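Local coordinates for protein transcriptional regulator (PDB 3QFI) that is of unknown function but belongs to the LytR-CpsA-Psr family of bacterial proteins and is probably a transcriptional regulator, at residues Asp63-Leu67 and Tyr243-Leu247; Glu97-Ile101 and Gln256-Arg260. One frame throughout, in Å; residues are numbered along the deposited sequence.

Contact 1: Asp63-Leu67 and Tyr243-Leu247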
ATOM      1  N   ASP A  63       1.163  -4.646  -6.847  1.00 10.06           N
ATOM      2  CA  ASP A  63       1.712  -5.987  -7.039  1.00 14.02           C
ATOM      3  C   ASP A  63       3.215  -5.864  -7.289  1.00 17.46           C
ATOM      4  O   ASP A  63       3.654  -4.957  -7.988  1.00 21.42           O
ATOM      5  CB  ASP A  63       1.041  -6.674  -8.234  1.00 13.19           C
ATOM      6  CG  ASP A  63       1.459  -8.128  -8.386  1.00 24.90           C
ATOM      7  OD1 ASP A  63       2.663  -8.409  -8.599  1.00 24.62           O
ATOM      8  OD2 ASP A  63       0.573  -9.002  -8.297  1.00 33.77           O
ATOM      9  N   ARG A  64       3.993  -6.775  -6.712  1.00 16.60           N
ATOM     10  CA  ARG A  64       5.441  -6.761  -6.857  1.00 26.24           C
ATOM     11  C   ARG A  64       5.906  -7.103  -8.269  1.00 18.56           C
ATOM     12  O   ARG A  64       7.019  -6.755  -8.673  1.00 22.63           O
ATOM     13  CB  ARG A  64       6.081  -7.740  -5.860  1.00 32.93           C
ATOM     14  CG  ARG A  64       5.765  -9.224  -6.112  1.00 38.54           C
ATOM     15  CD  ARG A  64       6.398 -10.149  -5.055  1.00 41.03           C
ATOM     16  NE  ARG A  64       5.820  -9.903  -3.733  1.00 56.14           N
ATOM     17  CZ  ARG A  64       6.113 -10.582  -2.621  1.00 54.02           C
ATOM     18  NH1 ARG A  64       6.996 -11.577  -2.633  1.00 56.66           N
ATOM     19  NH2 ARG A  64       5.504 -10.260  -1.485  1.00 45.46           N
ATOM     20  N   ASP A  65       5.064  -7.788  -9.025  1.00 18.69           N
ATOM     21  CA  ASP A  65       5.449  -8.165 -10.377  1.00 20.14           C
ATOM     22  C   ASP A  65       5.124  -7.097 -11.418  1.00 15.12           C
ATOM     23  O   ASP A  65       5.322  -7.302 -12.612  1.00 12.12           O
ATOM     24  CB  ASP A  65       4.776  -9.485 -10.744  1.00 22.57           C
ATOM     25  CG  ASP A  65       5.161 -10.612  -9.801  1.00 27.56           C
ATOM     26  OD1 ASP A  65       4.278 -11.428  -9.448  1.00 31.69           O
ATOM     27  OD2 ASP A  65       6.356 -10.687  -9.420  1.00 20.29           O
ATOM     28  N   ILE A  66       4.632  -5.949 -10.983  1.00  8.51           N
ATOM     29  CA  ILE A  66       4.304  -4.921 -11.950  1.00 14.03           C
ATOM     30  C   ILE A  66       5.552  -4.409 -12.669  1.00 18.20           C
ATOM     31  O   ILE A  66       6.591  -4.139 -12.044  1.00 21.32           O
ATOM     32  CB  ILE A  66       3.535  -3.771 -11.286  1.00  9.84           C
ATOM     33  CG1 ILE A  66       2.211  -4.325 -10.732  1.00  9.74           C
ATOM     34  CG2 ILE A  66       3.300  -2.652 -12.286  1.00  8.10           C
ATOM     35  CD1 ILE A  66       1.261  -3.292 -10.176  1.00  1.00           C
ATOM     36  N   LEU A  67       5.462  -4.307 -13.991  1.00 13.88           N
ATOM     37  CA  LEU A  67       6.597  -3.837 -14.786  1.00  8.81           C
ATOM     38  C   LEU A  67       6.494  -2.335 -14.966  1.00 12.76           C
ATOM     39  O   LEU A  67       5.468  -1.833 -15.434  1.00 16.61           O
ATOM     40  CB  LEU A  67       6.606  -4.521 -16.149  1.00  5.41           C
ATOM     41  CG  LEU A  67       7.805  -4.287 -17.050  1.00  7.50           C
ATOM     42  CD1 LEU A  67       9.065  -4.913 -16.429  1.00  1.00           C
ATOM     43  CD2 LEU A  67       7.521  -4.915 -18.416  1.00 13.15           C
ATOM     44  N   TYR A 243       8.327 -14.005 -14.714  1.00 12.49           N
ATOM     45  CA  TYR A 243       6.931 -13.588 -14.782  1.00 14.22           C
ATOM     46  C   TYR A 243       6.715 -12.127 -14.410  1.00 11.46           C
ATOM     47  O   TYR A 243       6.995 -11.721 -13.280  1.00 15.77           O
ATOM     48  CB  TYR A 243       6.073 -14.458 -13.854  1.00 14.15           C
ATOM     49  CG  TYR A 243       4.697 -13.889 -13.573  1.00 17.50           C
ATOM     50  CD1 TYR A 243       3.651 -14.059 -14.468  1.00 10.09           C
ATOM     51  CD2 TYR A 243       4.453 -13.140 -12.420  1.00 14.47           C
ATOM     52  CE1 TYR A 243       2.394 -13.494 -14.220  1.00  7.14           C
ATOM     53  CE2 TYR A 243       3.207 -12.576 -12.170  1.00  4.88           C
ATOM     54  CZ  TYR A 243       2.184 -12.755 -13.071  1.00  9.49           C
ATOM     55  OH  TYR A 243       0.954 -12.190 -12.816  1.00 23.29           O
ATOM     56  N   TYR A 244       6.223 -11.330 -15.350  1.00 12.36           N
ATOM     57  CA  TYR A 244       5.945  -9.930 -15.050  1.00 13.86           C
ATOM     58  C   TYR A 244       4.483  -9.689 -15.305  1.00  7.87           C
ATOM     59  O   TYR A 244       3.799 -10.525 -15.877  1.00 13.14           O
ATOM     60  CB  TYR A 244       6.732  -8.973 -15.941  1.00  7.89           C
ATOM     61  CG  TYR A 244       8.219  -9.105 -15.854  1.00 17.28           C
ATOM     62  CD1 TYR A 244       8.887 -10.105 -16.552  1.00 14.87           C
ATOM     63  CD2 TYR A 244       8.971  -8.205 -15.103  1.00 15.48           C
ATOM     64  CE1 TYR A 244      10.259 -10.201 -16.513  1.00 20.14           C
ATOM     65  CE2 TYR A 244      10.358  -8.298 -15.058  1.00 16.73           C
ATOM     66  CZ  TYR A 244      10.989  -9.300 -15.768  1.00 14.13           C
ATOM     67  OH  TYR A 244      12.356  -9.409 -15.742  1.00 17.59           O
ATOM     68  N   GLN A 245       4.009  -8.531 -14.878  1.00 11.15           N
ATOM     69  CA  GLN A 245       2.621  -8.154 -15.083  1.00 18.26           C
ATOM     70  C   GLN A 245       2.611  -6.795 -15.790  1.00 15.44           C
ATOM     71  O   GLN A 245       3.119  -5.801 -15.256  1.00 18.27           O
ATOM     72  CB  GLN A 245       1.902  -8.072 -13.732  1.00 20.29           C
ATOM     73  CG  GLN A 245       0.477  -7.570 -13.797  1.00 16.25           C
ATOM     74  CD  GLN A 245      -0.186  -7.572 -12.438  1.00 20.41           C
ATOM     75  OE1 GLN A 245      -1.039  -6.730 -12.151  1.00 18.81           O
ATOM     76  NE2 GLN A 245       0.201  -8.528 -11.588  1.00 17.22           N
ATOM     77  N   VAL A 246       2.065  -6.764 -17.003  1.00 12.36           N
ATOM     78  CA  VAL A 246       2.002  -5.522 -17.763  1.00 12.56           C
ATOM     79  C   VAL A 246       0.643  -4.903 -17.539  1.00 10.68           C
ATOM     80  O   VAL A 246      -0.378  -5.494 -17.886  1.00 15.43           O
ATOM     81  CB  VAL A 246       2.174  -5.741 -19.269  1.00 15.94           C
ATOM     82  CG1 VAL A 246       2.051  -4.409 -19.993  1.00 27.98           C
ATOM     83  CG2 VAL A 246       3.509  -6.376 -19.556  1.00 17.37           C
ATOM     84  N   LEU A 247       0.636  -3.708 -16.963  1.00 11.10           N
ATOM     85  CA  LEU A 247      -0.605  -3.016 -16.668  1.00 11.94           C
ATOM     86  C   LEU A 247      -1.333  -2.530 -17.906  1.00  7.52           C
ATOM     87  O   LEU A 247      -0.724  -2.169 -18.919  1.00  8.99           O
ATOM     88  CB  LEU A 247      -0.338  -1.830 -15.736  1.00  8.64           C
ATOM     89  CG  LEU A 247       0.138  -2.147 -14.315  1.00  1.23           C
ATOM     90  CD1 LEU A 247       0.566  -0.867 -13.624  1.00  9.21           C
ATOM     91  CD2 LEU A 247      -0.982  -2.816 -13.531  1.00  9.42           C
TER
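Asp63 enters the contact beside the extended side chain of Gln245, OD2 lying 3.3 Å from Gln245 NE2, with the carboxylate and amide planes 65° apart. Its other oxygen, OD1, accepts from Asp65 N and forms an Asx turn within a type I beta turn from Asp63 to Ile66. Asp65 has its CG opposite the carbonyl carbon (chi1 -60°), which brings OD1 to the edge of the Tyr243 ring, 3.1 Å from Tyr243 CE2; carboxylate and ring stand almost perpendicular. The other carboxylate oxygen, Asp65 OD2, makes a salt bridge with Lys78, which also donates to Tyr243 O and rests against the Tyr244 ring as a cation-pi partner. Through its backbone, Asp65 O receives Gln245 N at 2.9 Å, the donor standing above the carbonyl plane. Ile66 is bridged to Gln245, and its CG2 branch packs on Leu247 CD1 at 3.5 Å. Leu67 N completes the bridge by donating to Gln245 O (3.1 Å), while Leu67 CD1 meets the Tyr244 ring obliquely, 3.6 Å from Tyr244 CD2. Two bonds from Gln245 to residues flanking Ile66 are the signature of a parallel beta bridge, here joining the turn after strand 56-62 to strand 243-247 of a two-stranded hairpin, in a protein of the LytR-CpsA-Psr family.

Contact 2: Glu97-Ile101 and Gln256-Arg260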
ATOM      1  N   GLU A  97       6.107   7.845 -10.117  1.00  6.36           N
ATOM      2  CA  GLU A  97       6.033   7.890 -11.576  1.00  9.60           C
ATOM      3  C   GLU A  97       4.934   6.943 -12.061  1.00 11.76           C
ATOM      4  O   GLU A  97       4.239   7.230 -13.028  1.00 16.92           O
ATOM      5  CB  GLU A  97       7.375   7.484 -12.209  1.00  7.39           C
ATOM      6  CG  GLU A  97       8.435   8.592 -12.286  1.00 25.16           C
ATOM      7  CD  GLU A  97       8.029   9.768 -13.185  1.00 35.06           C
ATOM      8  OE1 GLU A  97       7.190  10.597 -12.758  1.00 39.51           O
ATOM      9  OE2 GLU A  97       8.552   9.862 -14.322  1.00 46.19           O
ATOM     10  N   LEU A  98       4.784   5.813 -11.381  1.00 10.44           N
ATOM     11  CA  LEU A  98       3.777   4.824 -11.739  1.00 11.36           C
ATOM     12  C   LEU A  98       2.360   5.364 -11.560  1.00  3.27           C
ATOM     13  O   LEU A  98       1.538   5.258 -12.453  1.00 11.90           O
ATOM     14  CB  LEU A  98       3.954   3.554 -10.887  1.00  9.71           C
ATOM     15  CG  LEU A  98       2.907   2.435 -11.047  1.00  4.44           C
ATOM     16  CD1 LEU A  98       2.824   2.010 -12.504  1.00  1.00           C
ATOM     17  CD2 LEU A  98       3.287   1.251 -10.185  1.00  2.57           C
ATOM     18  N   LEU A  99       2.087   5.958 -10.408  1.00  5.64           N
ATOM     19  CA  LEU A  99       0.762   6.484 -10.124  1.00  8.16           C
ATOM     20  C   LEU A  99       0.599   7.932 -10.557  1.00  7.18           C
ATOM     21  O   LEU A  99      -0.470   8.517 -10.420  1.00 11.43           O
ATOM     22  CB  LEU A  99       0.476   6.372  -8.629  1.00 17.40           C
ATOM     23  CG  LEU A  99       0.705   4.974  -8.068  1.00 20.11           C
ATOM     24  CD1 LEU A  99       0.487   5.001  -6.564  1.00 19.62           C
ATOM     25  CD2 LEU A  99      -0.233   3.975  -8.745  1.00  1.04           C
ATOM     26  N   ASP A 100       1.668   8.506 -11.079  1.00 14.52           N
ATOM     27  CA  ASP A 100       1.664   9.890 -11.510  1.00 16.26           C
ATOM     28  C   ASP A 100       1.098  10.789 -10.429  1.00 13.82           C
ATOM     29  O   ASP A 100       0.272  11.662 -10.703  1.00 12.54           O
ATOM     30  CB  ASP A 100       0.862  10.084 -12.798  1.00 18.27           C
ATOM     31  CG  ASP A 100       1.027  11.490 -13.369  1.00 29.68           C
ATOM     32  OD1 ASP A 100       2.184  11.949 -13.491  1.00 32.90           O
ATOM     33  OD2 ASP A 100       0.009  12.131 -13.693  1.00 25.78           O
ATOM     34  N   ILE A 101       1.538  10.564  -9.196  1.00 11.38           N
ATOM     35  CA  ILE A 101       1.098  11.381  -8.077  1.00  7.56           C
ATOM     36  C   ILE A 101       2.247  11.657  -7.140  1.00  7.97           C
ATOM     37  O   ILE A 101       3.279  11.013  -7.188  1.00 13.66           O
ATOM     38  CB  ILE A 101      -0.032  10.713  -7.221  1.00 17.43           C
ATOM     39  CG1 ILE A 101       0.438   9.364  -6.678  1.00 11.04           C
ATOM     40  CG2 ILE A 101      -1.303  10.555  -8.045  1.00 17.73           C
ATOM     41  CD1 ILE A 101      -0.470   8.825  -5.586  1.00 11.52           C
ATOM     42  N   GLN A 256      -4.850   6.635 -12.222  1.00  1.55           N
ATOM     43  CA  GLN A 256      -4.025   7.814 -11.981  1.00  4.44           C
ATOM     44  C   GLN A 256      -4.852   9.062 -11.813  1.00  1.00           C
ATOM     45  O   GLN A 256      -4.625   9.862 -10.912  1.00 15.91           O
ATOM     46  CB  GLN A 256      -3.056   8.048 -13.141  1.00 11.79           C
ATOM     47  CG  GLN A 256      -1.844   7.150 -13.128  1.00  1.00           C
ATOM     48  CD  GLN A 256      -1.141   7.144 -14.449  1.00  7.95           C
ATOM     49  OE1 GLN A 256      -0.031   6.638 -14.571  1.00 11.45           O
ATOM     50  NE2 GLN A 256      -1.789   7.701 -15.461  1.00 15.60           N
ATOM     51  N   THR A 257      -5.807   9.244 -12.709  1.00  8.45           N
ATOM     52  CA  THR A 257      -6.654  10.416 -12.648  1.00  5.05           C
ATOM     53  C   THR A 257      -7.448  10.371 -11.353  1.00 13.75           C
ATOM     54  O   THR A 257      -7.591  11.387 -10.679  1.00 19.75           O
ATOM     55  CB  THR A 257      -7.587  10.470 -13.864  1.00  1.00           C
ATOM     56  OG1 THR A 257      -6.788  10.522 -15.055  1.00  8.43           O
ATOM     57  CG2 THR A 257      -8.462  11.698 -13.804  1.00  3.23           C
ATOM     58  N   THR A 258      -7.938   9.192 -10.992  1.00 10.97           N
ATOM     59  CA  THR A 258      -8.694   9.045  -9.755  1.00 14.89           C
ATOM     60  C   THR A 258      -7.873   9.517  -8.555  1.00 21.60           C
ATOM     61  O   THR A 258      -8.295  10.398  -7.811  1.00 30.65           O
ATOM     62  CB  THR A 258      -9.064   7.595  -9.495  1.00 13.24           C
ATOM     63  OG1 THR A 258      -9.873   7.116 -10.571  1.00 16.78           O
ATOM     64  CG2 THR A 258      -9.819   7.473  -8.184  1.00  5.36           C
ATOM     65  N   LEU A 259      -6.707   8.911  -8.364  1.00 15.05           N
ATOM     66  CA  LEU A 259      -5.863   9.278  -7.251  1.00 15.51           C
ATOM     67  C   LEU A 259      -5.530  10.752  -7.324  1.00 16.60           C
ATOM     68  O   LEU A 259      -5.655  11.471  -6.328  1.00 16.21           O
ATOM     69  CB  LEU A 259      -4.599   8.429  -7.248  1.00 17.16           C
ATOM     70  CG  LEU A 259      -4.954   6.948  -7.132  1.00 21.46           C
ATOM     71  CD1 LEU A 259      -3.686   6.128  -6.964  1.00 15.62           C
ATOM     72  CD2 LEU A 259      -5.894   6.730  -5.947  1.00 14.38           C
ATOM     73  N   ARG A 260      -5.131  11.213  -8.503  1.00 11.68           N
ATOM     74  CA  ARG A 260      -4.811  12.615  -8.668  1.00  7.12           C
ATOM     75  C   ARG A 260      -5.965  13.509  -8.169  1.00 14.31           C
ATOM     76  O   ARG A 260      -5.715  14.535  -7.532  1.00  9.96           O
ATOM     77  CB  ARG A 260      -4.504  12.925 -10.133  1.00  2.92           C
ATOM     78  CG  ARG A 260      -3.172  12.404 -10.636  1.00  2.15           C
ATOM     79  CD  ARG A 260      -2.948  12.839 -12.082  1.00 10.80           C
ATOM     80  NE  ARG A 260      -2.621  14.255 -12.164  1.00  3.36           N
ATOM     81  CZ  ARG A 260      -1.490  14.764 -11.694  1.00 12.85           C
ATOM     82  NH1 ARG A 260      -0.591  13.962 -11.126  1.00  5.01           N
ATOM     83  NH2 ARG A 260      -1.267  16.075 -11.761  1.00  9.86           N
TER
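Gln256, Asp100 and Arg260 carry the contact in which the C-terminal end of helix 80-98 comes up against the flank of helix 249-262. The chain leaves its helical path at Asp100, which takes a positive phi (50°) and thereby turns both its own carbonyl and its side chain toward the second helix. Gln256 reaches the helix end with an extended chain. Its CG lies 3.3 Å from Leu99 O, and its terminal amide, whose orientation is uncertain, lies close to Leu98 O and the CB of Asp100. One turn further on, Arg260 meets the carbonyl and carboxylate of Asp100. The arginine bends at chi3 (74°), bringing the edge of its guanidinium to Asp100 O, and NE is held from outside by Lys266 O. The carboxylate of Asp100 forms a salt bridge through OD2, 3.2 Å from Arg260 NH1. That oxygen sits well out of the guanidinium plane, which makes the attraction one of charge, and its hydrogen-bonding partner is instead His268 ND1. Beside this polar pair the packing is apolar: Ile101 CG2 touches Arg260 CG at 3.7 Å and Leu259 CB at 4.0 Å, with Leu263 adding to the cover of Ile101, and Leu99 CD1 lies 4.3 Å from Leu259 CD1. At the guanidinium edge Arg260 NH1 is modelled as donating to Asp100 O, the 2.5 Å distance being doubtful at this resolution and the N-H...O angle 131°.

In the fold
From the N terminus, strand 56-62 of the six-stranded mixed sheet runs into 63-67, the first half of contact 1. Strands 67-70 and 75-78 follow, then helix 80-98, at whose end lies the first half of contact 2. The chain next builds much of the remaining fold, then returns through hairpin strand 243-247, closing contact 1, and directly afterwards helix 249-262, closing contact 2. The loops therefore cross: contact 1 opens and closes before contact 2, so neither loop lies within the other. Their centres are about 17 Å apart, yet Leu247 CD1 packs 3.8 Å from Leu98 CD1. They tie strand 243-247 and helix 249-262 to the turn after strand 56-62 and the end of helix 80-98.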